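Local coordinates for protein metal-dependent phosphohydrolase, HDOD domain-containing (Geobacter sulfurreducens, PDB 3HC1) that is of unknown function but binds two iron ions in an HD-type metal site and is probably a metal-dependent phosphohydrolase of the HDOD family, at residues L106-L119 / V157-V171. Sequence-based numbering, arbitrary orientation. Where two conformers were deposited one is given.
Sequences LFKTGKGPLNRSTL and VFINFFRGKEFSQVV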
ATOM      1  N   LEU A 106      -0.381   0.015  13.028  1.00 16.68           N
ATOM      2  CA  LEU A 106      -1.036   1.210  12.526  1.00 19.67           C
ATOM      3  C   LEU A 106      -2.490   0.975  12.089  1.00 18.98           C
ATOM      4  O   LEU A 106      -3.344   1.799  12.348  1.00 18.20           O
ATOM      5  CB  LEU A 106      -0.256   1.810  11.370  1.00 17.21           C
ATOM      6  CG  LEU A 106      -0.944   3.043  10.716  1.00 20.79           C
ATOM      7  CD1 LEU A 106      -0.867   4.280  11.671  1.00 18.16           C
ATOM      8  CD2 LEU A 106      -0.267   3.342   9.408  1.00 26.47           C
ATOM      9  N   PHE A 107      -2.743  -0.151  11.444  1.00 19.17           N
ATOM     10  CA  PHE A 107      -4.061  -0.472  10.924  1.00 20.04           C
ATOM     11  C   PHE A 107      -4.993  -1.063  12.021  1.00 16.02           C
ATOM     12  O   PHE A 107      -6.209  -1.068  11.877  1.00 18.21           O
ATOM     13  CB  PHE A 107      -3.926  -1.468   9.750  1.00 19.51           C
ATOM     14  CG  PHE A 107      -3.392  -0.870   8.483  1.00 17.12           C
ATOM     15  CD1 PHE A 107      -2.042  -0.625   8.338  1.00 23.21           C
ATOM     16  CD2 PHE A 107      -4.245  -0.527   7.437  1.00 18.20           C
ATOM     17  CE1 PHE A 107      -1.537  -0.113   7.188  1.00 20.39           C
ATOM     18  CE2 PHE A 107      -3.759  -0.040   6.279  1.00 19.08           C
ATOM     19  CZ  PHE A 107      -2.391   0.187   6.138  1.00 19.47           C
ATOM     20  N   LYS A 108      -4.414  -1.591  13.101  1.00 17.61           N
ATOM     21  CA  LYS A 108      -5.163  -2.177  14.209  1.00 20.23           C
ATOM     22  C   LYS A 108      -5.509  -1.185  15.286  1.00 19.17           C
ATOM     23  O   LYS A 108      -6.470  -1.393  16.003  1.00 18.28           O
ATOM     24  CB  LYS A 108      -4.341  -3.237  14.960  1.00 20.84           C
ATOM     25  CG  LYS A 108      -4.367  -4.595  14.457  1.00 28.38           C
ATOM     26  CD  LYS A 108      -4.001  -5.606  15.620  1.00 36.96           C
ATOM     27  CE  LYS A 108      -2.531  -5.454  16.128  1.00 43.12           C
ATOM     28  NZ  LYS A 108      -2.350  -4.847  17.509  1.00 51.48           N
ATOM     29  N   THR A 109      -4.668  -0.163  15.469  1.00 19.52           N
ATOM     30  CA  THR A 109      -4.737   0.681  16.670  1.00 17.88           C
ATOM     31  C   THR A 109      -5.731   1.845  16.475  1.00 20.25           C
ATOM     32  O   THR A 109      -5.385   2.996  16.234  1.00 23.65           O
ATOM     33  CB  THR A 109      -3.309   1.117  17.065  1.00 16.42           C
ATOM     34  OG1 THR A 109      -2.549  -0.081  17.279  1.00 16.52           O
ATOM     35  CG2 THR A 109      -3.295   1.959  18.348  1.00 21.08           C
ATOM     36  N   GLY A 110      -7.008   1.507  16.597  1.00 17.92           N
ATOM     37  CA  GLY A 110      -8.084   2.469  16.441  1.00 14.77           C
ATOM     38  C   GLY A 110      -9.394   1.776  16.124  1.00 14.39           C
ATOM     39  O   GLY A 110      -9.445   0.558  15.893  1.00 13.50           O
ATOM     40  N   LYS A 111     -10.425   2.584  16.023  1.00 13.18           N
ATOM     41  CA  LYS A 111     -11.662   2.174  15.449  1.00 13.24           C
ATOM     42  C   LYS A 111     -12.276   3.350  14.711  1.00 14.97           C
ATOM     43  O   LYS A 111     -12.026   4.519  15.037  1.00 15.58           O
ATOM     44  CB  LYS A 111     -12.600   1.675  16.606  1.00 15.74           C
ATOM     45  CG  LYS A 111     -13.449   2.729  17.320  1.00 15.02           C
ATOM     46  CD  LYS A 111     -12.647   3.725  18.121  1.00 14.87           C
ATOM     47  CE  LYS A 111     -13.539   4.584  18.998  1.00 21.71           C
ATOM     48  NZ  LYS A 111     -12.893   5.808  19.567  1.00 28.13           N
ATOM     49  N   GLY A 112     -13.084   3.039  13.720  1.00 15.70           N
ATOM     50  CA  GLY A 112     -13.881   4.022  13.039  1.00 15.82           C
ATOM     51  C   GLY A 112     -15.035   3.433  12.220  1.00 16.66           C
ATOM     52  O   GLY A 112     -15.344   2.246  12.351  1.00 16.97           O
ATOM     53  N   PRO A 113     -15.705   4.286  11.393  1.00 18.47           N
ATOM     54  CA  PRO A 113     -16.848   3.863  10.582  1.00 17.64           C
ATOM     55  C   PRO A 113     -16.540   2.798   9.544  1.00 16.83           C
ATOM     56  O   PRO A 113     -17.384   1.982   9.260  1.00 15.31           O
ATOM     57  CB  PRO A 113     -17.395   5.167   9.985  1.00 17.81           C
ATOM     58  CG  PRO A 113     -16.421   6.190  10.243  1.00 23.02           C
ATOM     59  CD  PRO A 113     -15.462   5.736  11.294  1.00 18.18           C
ATOM     60  N   LEU A 114     -15.309   2.716   9.058  1.00 16.44           N
ATOM     61  CA  LEU A 114     -14.889   1.559   8.267  1.00 14.73           C
ATOM     62  C   LEU A 114     -14.134   0.544   9.155  1.00 14.39           C
ATOM     63  O   LEU A 114     -13.334   0.915  10.041  1.00 14.48           O
ATOM     64  CB  LEU A 114     -13.940   2.016   7.164  1.00 14.64           C
ATOM     65  CG  LEU A 114     -14.485   2.053   5.746  1.00 33.44           C
ATOM     66  CD1 LEU A 114     -15.784   2.855   5.695  1.00 31.57           C
ATOM     67  CD2 LEU A 114     -13.410   2.654   4.826  1.00 32.18           C
ATOM     68  N   ASN A 115     -14.358  -0.738   8.886  1.00 11.81           N
ATOM     69  CA  ASN A 115     -13.805  -1.789   9.701  1.00 14.31           C
ATOM     70  C   ASN A 115     -12.304  -1.804   9.501  1.00 13.37           C
ATOM     71  O   ASN A 115     -11.829  -1.568   8.397  1.00 18.17           O
ATOM     72  CB  ASN A 115     -14.430  -3.146   9.365  1.00 12.08           C
ATOM     73  CG  ASN A 115     -15.929  -3.244   9.760  1.00 19.83           C
ATOM     74  OD1 ASN A 115     -16.423  -2.476  10.529  1.00 22.16           O
ATOM     75  ND2 ASN A 115     -16.624  -4.211   9.202  1.00 21.56           N
ATOM     76  N   ARG A 116     -11.558  -2.063  10.566  1.00 16.06           N
ATOM     77  CA  ARG A 116     -10.114  -2.180  10.496  1.00 15.86           C
ATOM     78  C   ARG A 116      -9.654  -3.083   9.371  1.00 18.04           C
ATOM     79  O   ARG A 116      -8.733  -2.751   8.605  1.00 16.15           O
ATOM     80  CB  ARG A 116      -9.550  -2.715  11.809  1.00 16.99           C
ATOM     81  CG  ARG A 116      -9.684  -1.749  12.942  1.00 20.54           C
ATOM     82  CD  ARG A 116      -9.256  -2.407  14.238  1.00 15.91           C
ATOM     83  NE  ARG A 116     -10.304  -3.227  14.835  1.00 16.09           N
ATOM     84  CZ  ARG A 116     -11.208  -2.829  15.732  1.00 13.87           C
ATOM     85  NH1 ARG A 116     -11.296  -1.570  16.168  1.00 12.41           N
ATOM     86  NH2 ARG A 116     -12.060  -3.732  16.195  1.00 15.54           N
ATOM     87  N   SER A 117     -10.307  -4.230   9.280  1.00 17.71           N
ATOM     88  CA  SER A 117      -9.929  -5.264   8.321  1.00 19.39           C
ATOM     89  C   SER A 117     -10.121  -4.838   6.884  1.00 17.31           C
ATOM     90  O   SER A 117      -9.451  -5.343   6.011  1.00 17.98           O
ATOM     91  CB  SER A 117     -10.789  -6.514   8.529  1.00 22.45           C
ATOM     92  OG  SER A 117     -12.143  -6.195   8.291  1.00 23.79           O
ATOM     93  N   THR A 118     -11.075  -3.961   6.636  1.00 15.79           N
ATOM     94  CA  THR A 118     -11.329  -3.451   5.279  1.00 16.48           C
ATOM     95  C   THR A 118     -10.105  -2.694   4.709  1.00 15.62           C
ATOM     96  O   THR A 118      -9.658  -2.926   3.581  1.00 15.89           O
ATOM     97  CB  THR A 118     -12.610  -2.558   5.330  1.00 15.94           C
ATOM     98  OG1 THR A 118     -13.674  -3.404   5.748  1.00 18.57           O
ATOM     99  CG2 THR A 118     -13.007  -1.949   3.959  1.00 13.74           C
ATOM    100  N   LEU A 119      -9.578  -1.799   5.527  1.00 14.76           N
ATOM    101  CA  LEU A 119      -8.461  -0.973   5.103  0.50 15.66           C
ATOM    102  C   LEU A 119      -7.186  -1.803   5.002  1.00 14.64           C
ATOM    103  O   LEU A 119      -6.429  -1.631   4.067  1.00 15.73           O
ATOM    104  CB  LEU A 119      -8.292   0.242   6.031  0.50 17.91           C
ATOM    105  CG  LEU A 119      -9.202   1.427   5.626  0.50 19.94           C
ATOM    106  CD1 LEU A 119     -10.701   1.083   5.599  0.50 24.87           C
ATOM    107  CD2 LEU A 119      -8.949   2.623   6.527  0.50 28.46           C
ATOM    108  N   VAL A 157      -6.660   5.644   6.681  1.00 19.01           N
ATOM    109  CA  VAL A 157      -6.451   5.132   8.000  1.00 18.51           C
ATOM    110  C   VAL A 157      -6.518   6.274   8.982  1.00 20.05           C
ATOM    111  O   VAL A 157      -7.194   6.199   9.993  1.00 17.42           O
ATOM    112  CB  VAL A 157      -5.107   4.360   8.162  1.00 18.53           C
ATOM    113  CG1 VAL A 157      -4.875   4.016   9.637  1.00 17.74           C
ATOM    114  CG2 VAL A 157      -5.171   3.087   7.344  1.00 16.55           C
ATOM    115  N   PHE A 158      -5.850   7.367   8.655  1.00 20.05           N
ATOM    116  CA  PHE A 158      -5.898   8.533   9.511  1.00 18.25           C
ATOM    117  C   PHE A 158      -7.288   9.094   9.686  1.00 17.56           C
ATOM    118  O   PHE A 158      -7.691   9.374  10.802  1.00 17.55           O
ATOM    119  CB  PHE A 158      -4.996   9.641   8.958  1.00 23.17           C
ATOM    120  CG  PHE A 158      -5.095  10.902   9.734  1.00 23.00           C
ATOM    121  CD1 PHE A 158      -4.375  11.043  10.898  1.00 30.01           C
ATOM    122  CD2 PHE A 158      -5.959  11.917   9.344  1.00 21.76           C
ATOM    123  CE1 PHE A 158      -4.477  12.201  11.634  1.00 31.31           C
ATOM    124  CE2 PHE A 158      -6.053  13.061  10.089  1.00 23.73           C
ATOM    125  CZ  PHE A 158      -5.321  13.191  11.229  1.00 26.45           C
ATOM    126  N   ILE A 159      -8.006   9.329   8.582  1.00 15.50           N
ATOM    127  CA  ILE A 159      -9.309   9.944   8.679  1.00 16.57           C
ATOM    128  C   ILE A 159     -10.267   9.003   9.454  1.00 17.60           C
ATOM    129  O   ILE A 159     -11.076   9.483  10.267  1.00 18.77           O
ATOM    130  CB  ILE A 159      -9.889  10.271   7.304  1.00 17.42           C
ATOM    131  CG1 ILE A 159      -8.976  11.261   6.557  1.00 19.20           C
ATOM    132  CG2 ILE A 159     -11.311  10.816   7.375  1.00 21.59           C
ATOM    133  CD1 ILE A 159      -9.427  11.472   5.144  1.00 18.87           C
ATOM    134  N   ASN A 160     -10.176   7.699   9.151  1.00 13.89           N
ATOM    135  CA  ASN A 160     -11.062   6.660   9.738  1.00 14.42           C
ATOM    136  C   ASN A 160     -10.896   6.600  11.258  1.00 14.77           C
ATOM    137  O   ASN A 160     -11.877   6.571  11.993  1.00 15.89           O
ATOM    138  CB  ASN A 160     -10.804   5.280   9.107  1.00 13.64           C
ATOM    139  CG  ASN A 160     -11.811   4.213   9.585  1.00 15.69           C
ATOM    140  OD1 ASN A 160     -13.033   4.464   9.685  1.00 17.18           O
ATOM    141  ND2 ASN A 160     -11.309   3.041   9.877  1.00 13.35           N
ATOM    142  N   PHE A 161      -9.654   6.625  11.721  1.00 16.44           N
ATOM    143  CA  PHE A 161      -9.356   6.416  13.144  1.00 16.93           C
ATOM    144  C   PHE A 161      -9.344   7.742  13.917  1.00 19.81           C
ATOM    145  O   PHE A 161      -9.626   7.765  15.119  1.00 21.54           O
ATOM    146  CB  PHE A 161      -8.013   5.723  13.358  1.00 16.56           C
ATOM    147  CG  PHE A 161      -7.989   4.241  13.073  1.00 16.83           C
ATOM    148  CD1 PHE A 161      -9.165   3.466  12.998  1.00 15.84           C
ATOM    149  CD2 PHE A 161      -6.751   3.604  12.947  1.00 17.75           C
ATOM    150  CE1 PHE A 161      -9.105   2.131  12.786  1.00 18.20           C
ATOM    151  CE2 PHE A 161      -6.687   2.230  12.734  1.00 17.61           C
ATOM    152  CZ  PHE A 161      -7.871   1.499  12.656  1.00 19.86           C
ATOM    153  N   PHE A 162      -8.992   8.837  13.234  1.00 22.40           N
ATOM    154  CA  PHE A 162      -8.700  10.081  13.937  1.00 21.28           C
ATOM    155  C   PHE A 162      -9.667  11.186  13.688  1.00 19.55           C
ATOM    156  O   PHE A 162      -9.692  12.131  14.456  1.00 23.85           O
ATOM    157  CB  PHE A 162      -7.261  10.529  13.679  1.00 20.77           C
ATOM    158  CG  PHE A 162      -6.265   9.595  14.251  1.00 19.90           C
ATOM    159  CD1 PHE A 162      -5.819   9.764  15.558  1.00 26.12           C
ATOM    160  CD2 PHE A 162      -5.850   8.503  13.540  1.00 16.94           C
ATOM    161  CE1 PHE A 162      -4.920   8.871  16.117  1.00 28.14           C
ATOM    162  CE2 PHE A 162      -4.952   7.587  14.092  1.00 18.00           C
ATOM    163  CZ  PHE A 162      -4.484   7.781  15.388  1.00 22.58           C
ATOM    164  N   ARG A 163     -10.419  11.100  12.613  1.00 19.61           N
ATOM    165  CA  ARG A 163     -11.500  12.021  12.322  1.00 19.84           C
ATOM    166  C   ARG A 163     -12.738  11.193  11.964  1.00 19.50           C
ATOM    167  O   ARG A 163     -13.427  11.501  11.016  1.00 19.03           O
ATOM    168  CB  ARG A 163     -11.140  12.969  11.154  1.00 20.76           C
ATOM    169  CG  ARG A 163      -9.924  13.852  11.390  1.00 21.34           C
ATOM    170  CD  ARG A 163     -10.105  14.786  12.540  1.00 33.38           C
ATOM    171  NE  ARG A 163     -11.136  15.777  12.324  1.00 40.16           N
ATOM    172  CZ  ARG A 163     -10.937  17.053  11.976  1.00 57.27           C
ATOM    173  NH1 ARG A 163      -9.711  17.546  11.774  1.00 61.92           N
ATOM    174  NH2 ARG A 163     -11.993  17.859  11.832  1.00 51.44           N
ATOM    175  N   GLY A 164     -13.000  10.143  12.737  1.00 23.94           N
ATOM    176  CA  GLY A 164     -14.066   9.190  12.408  1.00 25.59           C
ATOM    177  C   GLY A 164     -15.446   9.807  12.360  1.00 26.87           C
ATOM    178  O   GLY A 164     -16.246   9.561  11.423  1.00 23.24           O
ATOM    179  N   LYS A 165     -15.713  10.626  13.379  1.00 27.98           N
ATOM    180  CA  LYS A 165     -16.998  11.328  13.494  1.00 33.67           C
ATOM    181  C   LYS A 165     -17.320  11.971  12.150  1.00 32.38           C
ATOM    182  O   LYS A 165     -18.425  11.797  11.637  1.00 34.38           O
ATOM    183  CB  LYS A 165     -16.964  12.327  14.666  1.00 33.16           C
ATOM    184  CG  LYS A 165     -18.289  12.910  15.093  1.00 44.13           C
ATOM    185  CD  LYS A 165     -18.212  13.570  16.499  1.00 42.26           C
ATOM    186  CE  LYS A 165     -16.916  14.360  16.771  1.00 47.30           C
ATOM    187  NZ  LYS A 165     -17.079  15.244  17.965  1.00 47.76           N
ATOM    188  N   GLU A 166     -16.311  12.609  11.552  1.00 33.47           N
ATOM    189  CA  GLU A 166     -16.402  13.256  10.254  1.00 31.36           C
ATOM    190  C   GLU A 166     -16.445  12.260   9.096  1.00 33.02           C
ATOM    191  O   GLU A 166     -17.274  12.395   8.202  1.00 38.06           O
ATOM    192  CB  GLU A 166     -15.193  14.193  10.037  1.00 34.92           C
ATOM    193  CG  GLU A 166     -15.080  15.453  10.966  1.00 32.16           C
ATOM    194  CD  GLU A 166     -14.655  15.165  12.427  1.00 42.16           C
ATOM    195  OE1 GLU A 166     -13.946  14.183  12.702  1.00 35.85           O
ATOM    196  OE2 GLU A 166     -15.031  15.947  13.327  1.00 55.25           O
ATOM    197  N   PHE A 167     -15.532  11.277   9.082  1.00 29.14           N
ATOM    198  CA  PHE A 167     -15.489  10.223   8.034  1.00 23.59           C
ATOM    199  C   PHE A 167     -16.837   9.485   7.939  1.00 20.98           C
ATOM    200  O   PHE A 167     -17.208   8.992   6.871  1.00 17.56           O
ATOM    201  CB  PHE A 167     -14.415   9.204   8.400  1.00 20.94           C
ATOM    202  CG  PHE A 167     -13.938   8.312   7.251  1.00 23.80           C
ATOM    203  CD1 PHE A 167     -13.506   8.854   6.042  1.00 26.44           C
ATOM    204  CD2 PHE A 167     -13.751   6.956   7.458  1.00 22.21           C
ATOM    205  CE1 PHE A 167     -12.982   8.047   5.014  1.00 26.93           C
ATOM    206  CE2 PHE A 167     -13.245   6.128   6.464  1.00 23.79           C
ATOM    207  CZ  PHE A 167     -12.841   6.668   5.223  1.00 27.27           C
ATOM    208  N   SER A 168     -17.523   9.358   9.083  1.00 24.68           N
ATOM    209  CA  SER A 168     -18.895   8.787   9.100  1.00 29.99           C
ATOM    210  C   SER A 168     -19.739   9.352   7.991  1.00 27.95           C
ATOM    211  O   SER A 168     -20.485   8.622   7.373  1.00 28.30           O
ATOM    212  CB  SER A 168     -19.634   9.069  10.418  1.00 29.80           C
ATOM    213  OG  SER A 168     -18.991   8.378  11.459  1.00 34.54           O
ATOM    214  N   GLN A 169     -19.619  10.662   7.781  1.00 28.35           N
ATOM    215  CA  GLN A 169     -20.364  11.374   6.744  1.00 30.61           C
ATOM    216  C   GLN A 169     -19.871  11.073   5.324  1.00 29.45           C
ATOM    217  O   GLN A 169     -20.661  11.100   4.352  1.00 29.73           O
ATOM    218  CB  GLN A 169     -20.292  12.900   6.994  1.00 31.55           C
ATOM    219  N   VAL A 170     -18.564  10.870   5.178  1.00 27.12           N
ATOM    220  CA  VAL A 170     -18.023  10.455   3.898  1.00 26.13           C
ATOM    221  C   VAL A 170     -18.674   9.101   3.549  1.00 23.58           C
ATOM    222  O   VAL A 170     -19.143   8.922   2.434  1.00 24.72           O
ATOM    223  CB  VAL A 170     -16.453  10.354   3.897  1.00 26.07           C
ATOM    224  CG1 VAL A 170     -15.978   9.650   2.643  1.00 22.48           C
ATOM    225  CG2 VAL A 170     -15.803  11.761   4.074  1.00 23.24           C
ATOM    226  N   VAL A 171     -18.708   8.179   4.509  1.00 27.55           N
ATOM    227  CA  VAL A 171     -19.227   6.830   4.269  1.00 31.07           C
ATOM    228  C   VAL A 171     -20.673   6.821   3.819  1.00 37.00           C
ATOM    229  O   VAL A 171     -21.033   6.050   2.926  1.00 37.36           O
ATOM    230  CB  VAL A 171     -19.177   5.938   5.494  1.00 30.21           C
ATOM    231  CG1 VAL A 171     -20.161   4.735   5.307  1.00 32.20           C
ATOM    232  CG2 VAL A 171     -17.779   5.454   5.750  1.00 28.96           C
TER
HETATM  233  O   HOH W   1      -9.419   5.370  16.770  1.00 22.60           O
HETATM  234  O   HOH W   2     -12.882   6.943  14.832  1.00 22.97           O
HETATM  235  O   HOH W   3     -11.600   7.954  17.525  1.00 34.05           O
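Val157 sends its two methyls to different neighbours: CG2 lies 3.6 Å from Phe107 CE2, whereas CG1 faces Leu106. Next to this cluster, the end of helix 82-108 and the loop after it border the Phe161 ring at one face and along part of its edge. Gly110 CA, which bears no side chain, sits 3.6 Å from the ring centroid and 5° off its normal, a CH-pi contact over the face, and the carbonyl oxygens of Leu106 and Phe107 meet the edge. Further along, Pro113 CG packs 3.9 Å from Phe167 CD2, and Leu114 CD2 meets the edge of that ring at CE2 (3.8 Å). These helices belong to the HDOD domain; Leu119 precedes the iron ligand His122 by three residues, and Val157 follows the ligand Asp153 by four. Asn160, its CG swung anti to the backbone N (chi1 -174°), thereby carries its amide to Leu114 and grips it twice: OD1 accepts from Leu114 N at 2.9 Å (163° at the hydrogen), the donor tilted from the carbonyl plane, and ND2 donates to Leu114 O, which lies in the amide plane, at 2.9 Å. A leucine here would probably leave both backbone groups of Leu114 without these partners and the loop less firmly fixed. At the polar edge, Arg116 NH1 braces the loop from within its own segment by donating to Gly110 O (2.8 Å), its NE salt-bridged to the C-terminal carboxylate of Leu305, while water 1 bridges Lys111 N and Phe161 O.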